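Local atomic coordinates of branched-chain-amino-acid aminotransferase (Pseudomonas aeruginosa, PDB entry 6NST), a protein that probably catalyses the reversible, pyridoxal-phosphate-dependent transfer of the amino group of leucine, isoleucine or valine to 2-oxoglutarate, giving glutamate and the branched-chain oxo acid. Residues I52-A57 with N218-N223; G105-G110 with G115-V120. The protein carries 1 engineered substitution. One frame throughout, in Å; residues are numbered along the deposited sequence.

Interaction 1. Residues I52-A57 with N218-N223. With SO4 (sulfate ion), chain G.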
loop_
_atom_site.group_PDB
_atom_site.type_symbol
_atom_site.label_atom_id
_atom_site.label_comp_id
_atom_site.label_asym_id
_atom_site.label_seq_id
_atom_site.Cartn_x
_atom_site.Cartn_y
_atom_site.Cartn_z
ATOM N N ILE A 52 -2.457 42.867 6.222
ATOM C CA ILE A 52 -2.371 41.414 6.306
ATOM C C ILE A 52 -2.984 40.813 5.048
ATOM O O ILE A 52 -4.089 41.189 4.641
ATOM C CB ILE A 52 -3.082 40.900 7.569
ATOM C CG1 ILE A 52 -2.385 41.420 8.828
ATOM C CG2 ILE A 52 -3.135 39.385 7.572
ATOM C CD1 ILE A 52 -3.089 41.042 10.111
ATOM N N PHE A 53 -2.270 39.877 4.430
ATOM C CA PHE A 53 -2.719 39.261 3.189
ATOM C C PHE A 53 -3.629 38.080 3.502
ATOM O O PHE A 53 -3.200 37.111 4.141
ATOM C CB PHE A 53 -1.534 38.812 2.339
ATOM C CG PHE A 53 -1.935 38.205 1.029
ATOM C CD1 PHE A 53 -2.504 38.986 0.036
ATOM C CD2 PHE A 53 -1.750 36.856 0.790
ATOM C CE1 PHE A 53 -2.879 38.431 -1.171
ATOM C CE2 PHE A 53 -2.121 36.295 -0.417
ATOM C CZ PHE A 53 -2.687 37.083 -1.398
ATOM N N ARG A 54 -4.876 38.164 3.043
ATOM C CA ARG A 54 -5.889 37.127 3.230
ATOM C C ARG A 54 -5.994 36.722 4.700
ATOM O O ARG A 54 -5.790 35.567 5.080
ATOM C CB ARG A 54 -5.605 35.919 2.336
ATOM C CG ARG A 54 -5.481 36.279 0.867
ATOM C CD ARG A 54 -5.721 35.077 -0.024
ATOM N NE ARG A 54 -7.111 34.637 0.021
ATOM C CZ ARG A 54 -7.618 33.674 -0.743
ATOM N NH1 ARG A 54 -6.848 33.044 -1.619
ATOM N NH2 ARG A 54 -8.896 33.342 -0.634
ATOM N N LEU A 55 -6.312 37.717 5.528
ATOM C CA LEU A 55 -6.508 37.464 6.950
ATOM C C LEU A 55 -7.645 36.475 7.181
ATOM O O LEU A 55 -7.539 35.581 8.030
ATOM C CB LEU A 55 -6.781 38.779 7.677
ATOM C CG LEU A 55 -7.120 38.664 9.161
ATOM C CD1 LEU A 55 -6.000 37.959 9.909
ATOM C CD2 LEU A 55 -7.398 40.033 9.764
ATOM N N GLN A 56 -8.735 36.612 6.423
ATOM C CA GLN A 56 -9.906 35.768 6.637
ATOM C C GLN A 56 -9.611 34.308 6.311
ATOM O O GLN A 56 -10.027 33.406 7.049
ATOM C CB GLN A 56 -11.077 36.284 5.798
ATOM C CG GLN A 56 -12.344 35.438 5.875
ATOM C CD GLN A 56 -13.067 35.560 7.206
ATOM O OE1 GLN A 56 -12.659 36.322 8.085
ATOM N NE2 GLN A 56 -14.152 34.808 7.359
ATOM N N ALA A 57 -8.887 34.056 5.217
ATOM C CA ALA A 57 -8.599 32.680 4.823
ATOM C C ALA A 57 -7.712 31.983 5.847
ATOM O O ALA A 57 -7.866 30.782 6.094
ATOM C CB ALA A 57 -7.946 32.652 3.441
ATOM N N ASN A 218 -3.754 22.032 1.364
ATOM C CA ASN A 218 -4.491 22.987 0.536
ATOM C C ASN A 218 -3.979 24.386 0.870
ATOM O O ASN A 218 -4.599 25.156 1.607
ATOM C CB ASN A 218 -5.992 22.860 0.780
ATOM C CG ASN A 218 -6.822 23.566 -0.276
ATOM O OD1 ASN A 218 -6.321 24.408 -1.021
ATOM N ND2 ASN A 218 -8.104 23.227 -0.342
ATOM N N GLY A 219 -2.816 24.714 0.314
ATOM C CA GLY A 219 -2.150 25.953 0.675
ATOM C C GLY A 219 -2.903 27.174 0.175
ATOM O O GLY A 219 -3.391 27.214 -0.956
ATOM N N ILE A 220 -2.994 28.185 1.041
ATOM C CA ILE A 220 -3.651 29.432 0.665
ATOM C C ILE A 220 -2.890 30.117 -0.462
ATOM O O ILE A 220 -3.496 30.672 -1.385
ATOM C CB ILE A 220 -3.802 30.344 1.894
ATOM C CG1 ILE A 220 -4.773 29.718 2.899
ATOM C CG2 ILE A 220 -4.271 31.737 1.486
ATOM C CD1 ILE A 220 -4.982 30.542 4.147
ATOM N N THR A 221 -1.555 30.077 -0.417
ATOM C CA THR A 221 -0.763 30.643 -1.504
ATOM C C THR A 221 -0.977 29.865 -2.794
ATOM O O THR A 221 -1.010 30.448 -3.884
ATOM C CB THR A 221 0.719 30.654 -1.130
ATOM O OG1 THR A 221 0.882 31.236 0.169
ATOM C CG2 THR A 221 1.521 31.460 -2.144
ATOM N N ARG A 222 -1.114 28.542 -2.689
ATOM C CA ARG A 222 -1.481 27.741 -3.850
ATOM C C ARG A 222 -2.827 28.180 -4.411
ATOM O O ARG A 222 -3.001 28.267 -5.631
ATOM C CB ARG A 222 -1.511 26.262 -3.466
ATOM C CG ARG A 222 -2.068 25.342 -4.533
ATOM C CD ARG A 222 -2.297 23.946 -3.969
ATOM N NE ARG A 222 -2.691 22.997 -5.003
ATOM C CZ ARG A 222 -3.941 22.821 -5.417
ATOM N NH1 ARG A 222 -4.928 23.531 -4.884
ATOM N NH2 ARG A 222 -4.202 21.932 -6.366
ATOM N N ASN A 223 -3.787 28.480 -3.532
ATOM C CA ASN A 223 -5.105 28.910 -3.990
ATOM C C ASN A 223 -5.039 30.272 -4.672
ATOM O O ASN A 223 -5.773 30.524 -5.634
ATOM C CB ASN A 223 -6.085 28.944 -2.818
ATOM C CG ASN A 223 -7.482 29.361 -3.239
ATOM O OD1 ASN A 223 -7.785 30.550 -3.341
ATOM N ND2 ASN A 223 -8.343 28.379 -3.484
HETATM S S SO4 G . 0.377 28.262 2.776
HETATM O O1 SO4 G . -1.031 28.243 3.161
HETATM O O2 SO4 G . 1.148 28.970 3.789
HETATM O O3 SO4 G . 0.874 26.891 2.656
HETATM O O4 SO4 G . 0.518 28.944 1.493
#
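The guanidinium of R54 takes the side-chain oxygen of N223 at its edge: NH1 donates to OD1 over 3.2 Å, nearly straight at 171°. The acceptor lies in the guanidinium plane, whereas the donor is tilted from the plane of the amide, and the two groups are turned 54° against each other. Further back along the same arginine, CG sits over the centre of one face of the F53 ring, 3.5 Å above its plane. CD passes I220 CG2 at 3.9 Å, and the bend at chi3 (68°) just beyond it swings the guanidinium round to N223. The rest of the contact is apolar. The extended I220 side chain meets A57 with its far methyl, CD1 lying 3.7 Å from A57 CB and 3.5 Å from A57 O.

The start of the I220 helix also holds a sulfate. I220 N donates to O1 at 2.9 Å, while T221 grips O4 twice, from N at 3.0 Å and from OG1 at 2.7 Å. R61 and T257 also bind the ion. An anion held by backbone N-H groups at a helix start is consistent with the cofactor-phosphate site of class-IV aminotransferases, although the sulfate probably came from the crystallisation liquor. R54 precedes helix 55-68 at its N-cap position, as G219 does helix 220-231. The contact thus joins the turn between strand 51-53 and helix 55-68 to the first turn of helix 220-231, with W302 making a cation-pi contact to R54 and helix 279-292 packing against F53 and T221.

Interaction 2. Residues G105-G110 with G115-V120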
loop_
_atom_site.group_PDB
_atom_site.type_symbol
_atom_site.label_atom_id
_atom_site.label_comp_id
_atom_site.label_asym_id
_atom_site.label_seq_id
_atom_site.Cartn_x
_atom_site.Cartn_y
_atom_site.Cartn_z
ATOM N N GLY A 105 -3.619 23.580 27.299
ATOM C CA GLY A 105 -2.862 24.104 28.416
ATOM C C GLY A 105 -2.248 23.014 29.272
ATOM O O GLY A 105 -2.166 21.846 28.884
ATOM N N SER A 106 -1.813 23.413 30.468
ATOM C CA SER A 106 -1.211 22.479 31.413
ATOM C C SER A 106 -2.193 22.031 32.492
ATOM O O SER A 106 -1.923 22.180 33.691
ATOM C CB SER A 106 0.032 23.108 32.038
ATOM O OG SER A 106 -0.272 24.372 32.588
ATOM N N GLU A 107 -3.332 21.471 32.081
ATOM C CA GLU A 107 -4.337 21.004 33.031
ATOM C C GLU A 107 -4.184 19.518 33.343
ATOM O O GLU A 107 -4.054 19.134 34.511
ATOM C CB GLU A 107 -5.743 21.306 32.505
ATOM C CG GLU A 107 -6.191 22.744 32.713
ATOM C CD GLU A 107 -5.387 23.724 31.888
ATOM O OE1 GLU A 107 -4.953 23.342 30.781
ATOM O OE2 GLU A 107 -5.184 24.869 32.344
ATOM N N GLY A 108 -4.192 18.675 32.313
ATOM C CA GLY A 108 -3.998 17.253 32.461
ATOM C C GLY A 108 -2.712 16.784 31.798
ATOM O O GLY A 108 -1.951 17.553 31.215
ATOM N N MET A 109 -2.483 15.472 31.907
ATOM C CA MET A 109 -1.282 14.877 31.339
ATOM C C MET A 109 -1.531 13.539 30.654
ATOM O O MET A 109 -0.571 12.925 30.172
ATOM C CB MET A 109 -0.206 14.703 32.424
ATOM C CG MET A 109 1.215 14.860 31.912
ATOM S SD MET A 109 1.454 16.406 31.012
ATOM C CE MET A 109 3.177 16.259 30.553
ATOM N N GLY A 110 -2.785 13.067 30.596
ATOM C CA GLY A 110 -3.103 11.848 29.883
ATOM C C GLY A 110 -3.545 12.120 28.455
ATOM O O GLY A 110 -3.821 13.253 28.066
ATOM N N GLY A 115 -10.177 17.389 30.513
ATOM C CA GLY A 115 -10.343 18.673 31.166
ATOM C C GLY A 115 -9.279 19.667 30.752
ATOM O O GLY A 115 -8.825 20.481 31.562
ATOM N N LEU A 116 -8.876 19.606 29.486
ATOM C CA LEU A 116 -7.812 20.461 28.983
ATOM C C LEU A 116 -8.358 21.820 28.572
ATOM O O LEU A 116 -9.396 21.917 27.911
ATOM C CB LEU A 116 -7.114 19.799 27.794
ATOM C CG LEU A 116 -6.369 18.500 28.095
ATOM C CD1 LEU A 116 -5.786 17.904 26.824
ATOM C CD2 LEU A 116 -5.277 18.746 29.124
ATOM N N LYS A 117 -7.650 22.873 28.966
ATOM C CA LYS A 117 -8.007 24.229 28.580
ATOM C C LYS A 117 -7.293 24.606 27.289
ATOM O O LYS A 117 -6.130 24.252 27.079
ATOM C CB LYS A 117 -7.652 25.221 29.689
ATOM C CG LYS A 117 -8.186 26.627 29.463
ATOM C CD LYS A 117 -7.864 27.531 30.643
ATOM C CE LYS A 117 -8.399 28.938 30.430
ATOM N NZ LYS A 117 -7.807 29.577 29.222
ATOM N N VAL A 118 -8.004 25.317 26.421
ATOM C CA VAL A 118 -7.471 25.769 25.143
ATOM C C VAL A 118 -6.936 27.183 25.310
ATOM O O VAL A 118 -7.655 28.079 25.772
ATOM C CB VAL A 118 -8.546 25.717 24.044
ATOM C CG1 VAL A 118 -7.981 26.220 22.733
ATOM C CG2 VAL A 118 -9.083 24.302 23.888
ATOM N N HIS A 119 -5.673 27.381 24.940
ATOM C CA HIS A 119 -5.034 28.688 24.950
ATOM C C HIS A 119 -4.710 29.110 23.523
ATOM O O HIS A 119 -4.507 28.269 22.643
ATOM C CB HIS A 119 -3.755 28.673 25.790
ATOM C CG HIS A 119 -3.975 28.283 27.218
ATOM N ND1 HIS A 119 -3.867 29.180 28.259
ATOM C CD2 HIS A 119 -4.301 27.095 27.779
ATOM C CE1 HIS A 119 -4.115 28.560 29.399
ATOM N NE2 HIS A 119 -4.381 27.294 29.136
ATOM N N VAL A 120 -4.659 30.422 23.297
ATOM C CA VAL A 120 -4.388 30.981 21.977
ATOM C C VAL A 120 -3.334 32.071 22.121
ATOM O O VAL A 120 -3.449 32.936 22.995
ATOM C CB VAL A 120 -5.663 31.552 21.324
ATOM C CG1 VAL A 120 -5.346 32.137 19.959
ATOM C CG2 VAL A 120 -6.737 30.482 21.216
#
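E107 folds back on K117 through a bend at chi2 (67°), which carries its carboxylate alongside the K117 backbone; H119, with its ring carbon CG beside the backbone N (chi1 -59°), brings its ring up to G105. The carboxylate makes a weak hydrogen bond, K117 N to E107 OE1 at 3.3 Å, and OE1 also lies 3.5 Å from K117 CB. Nearer the backbone, E107 CB rests on G115 O at 3.3 Å. The lysine amino group leads away from the glutamate and stands over one face of the H119 ring, offset toward the rim, so the two opposite charges make no salt bridge.

H119 meets the other segment with the CD2-NE2 side of its ring. CD2 comes to 3.4 Å from G105 CA; with no side chain on this glycine, the NE2 corner of the ring can sit where a CB would collide with it. E107 OE2 lies near the ring plane at its edge, but at 4.1 Å from NE2 it makes no hydrogen bond; NE2 is buried without a polar partner in the model. The other ring nitrogen, ND1, is hydrogen-bonded to D13, and F103 meets the ring with its plane only slightly inclined.

A short backbone bond, G105 N to K117 O at 2.6 Å, fastens the segments, while L116 CD2 packs on G108 N at 3.4 Å. S106 points away from this contact and reaches A4 of the second subunit. The two segments run in nearly opposite directions where they touch, closing the end of a beta hairpin in which strands 96-104 and 118-126 are antiparallel neighbours in the N-terminal sheet.

In the fold
From the N terminus the chain first enters interaction 1 at 52-57, where strand 51-53 of the antiparallel sheet gives way to helix 55-68. It then runs through helix 77-89 and strand 96-104 to interaction 2, a local closure between 105-110 and 115-120 that leads into strand 118-126 of the same sheet. Only afterwards does it build much of the mixed sheet and return at 218-223, closing a loop of 160 intervening residues. Interaction 2 is therefore nested inside interaction 1. Their centres lie 29 Å apart and they do not touch: one links the antiparallel-sheet part to helix 220-231, the other shapes a surface hairpin near the second subunit.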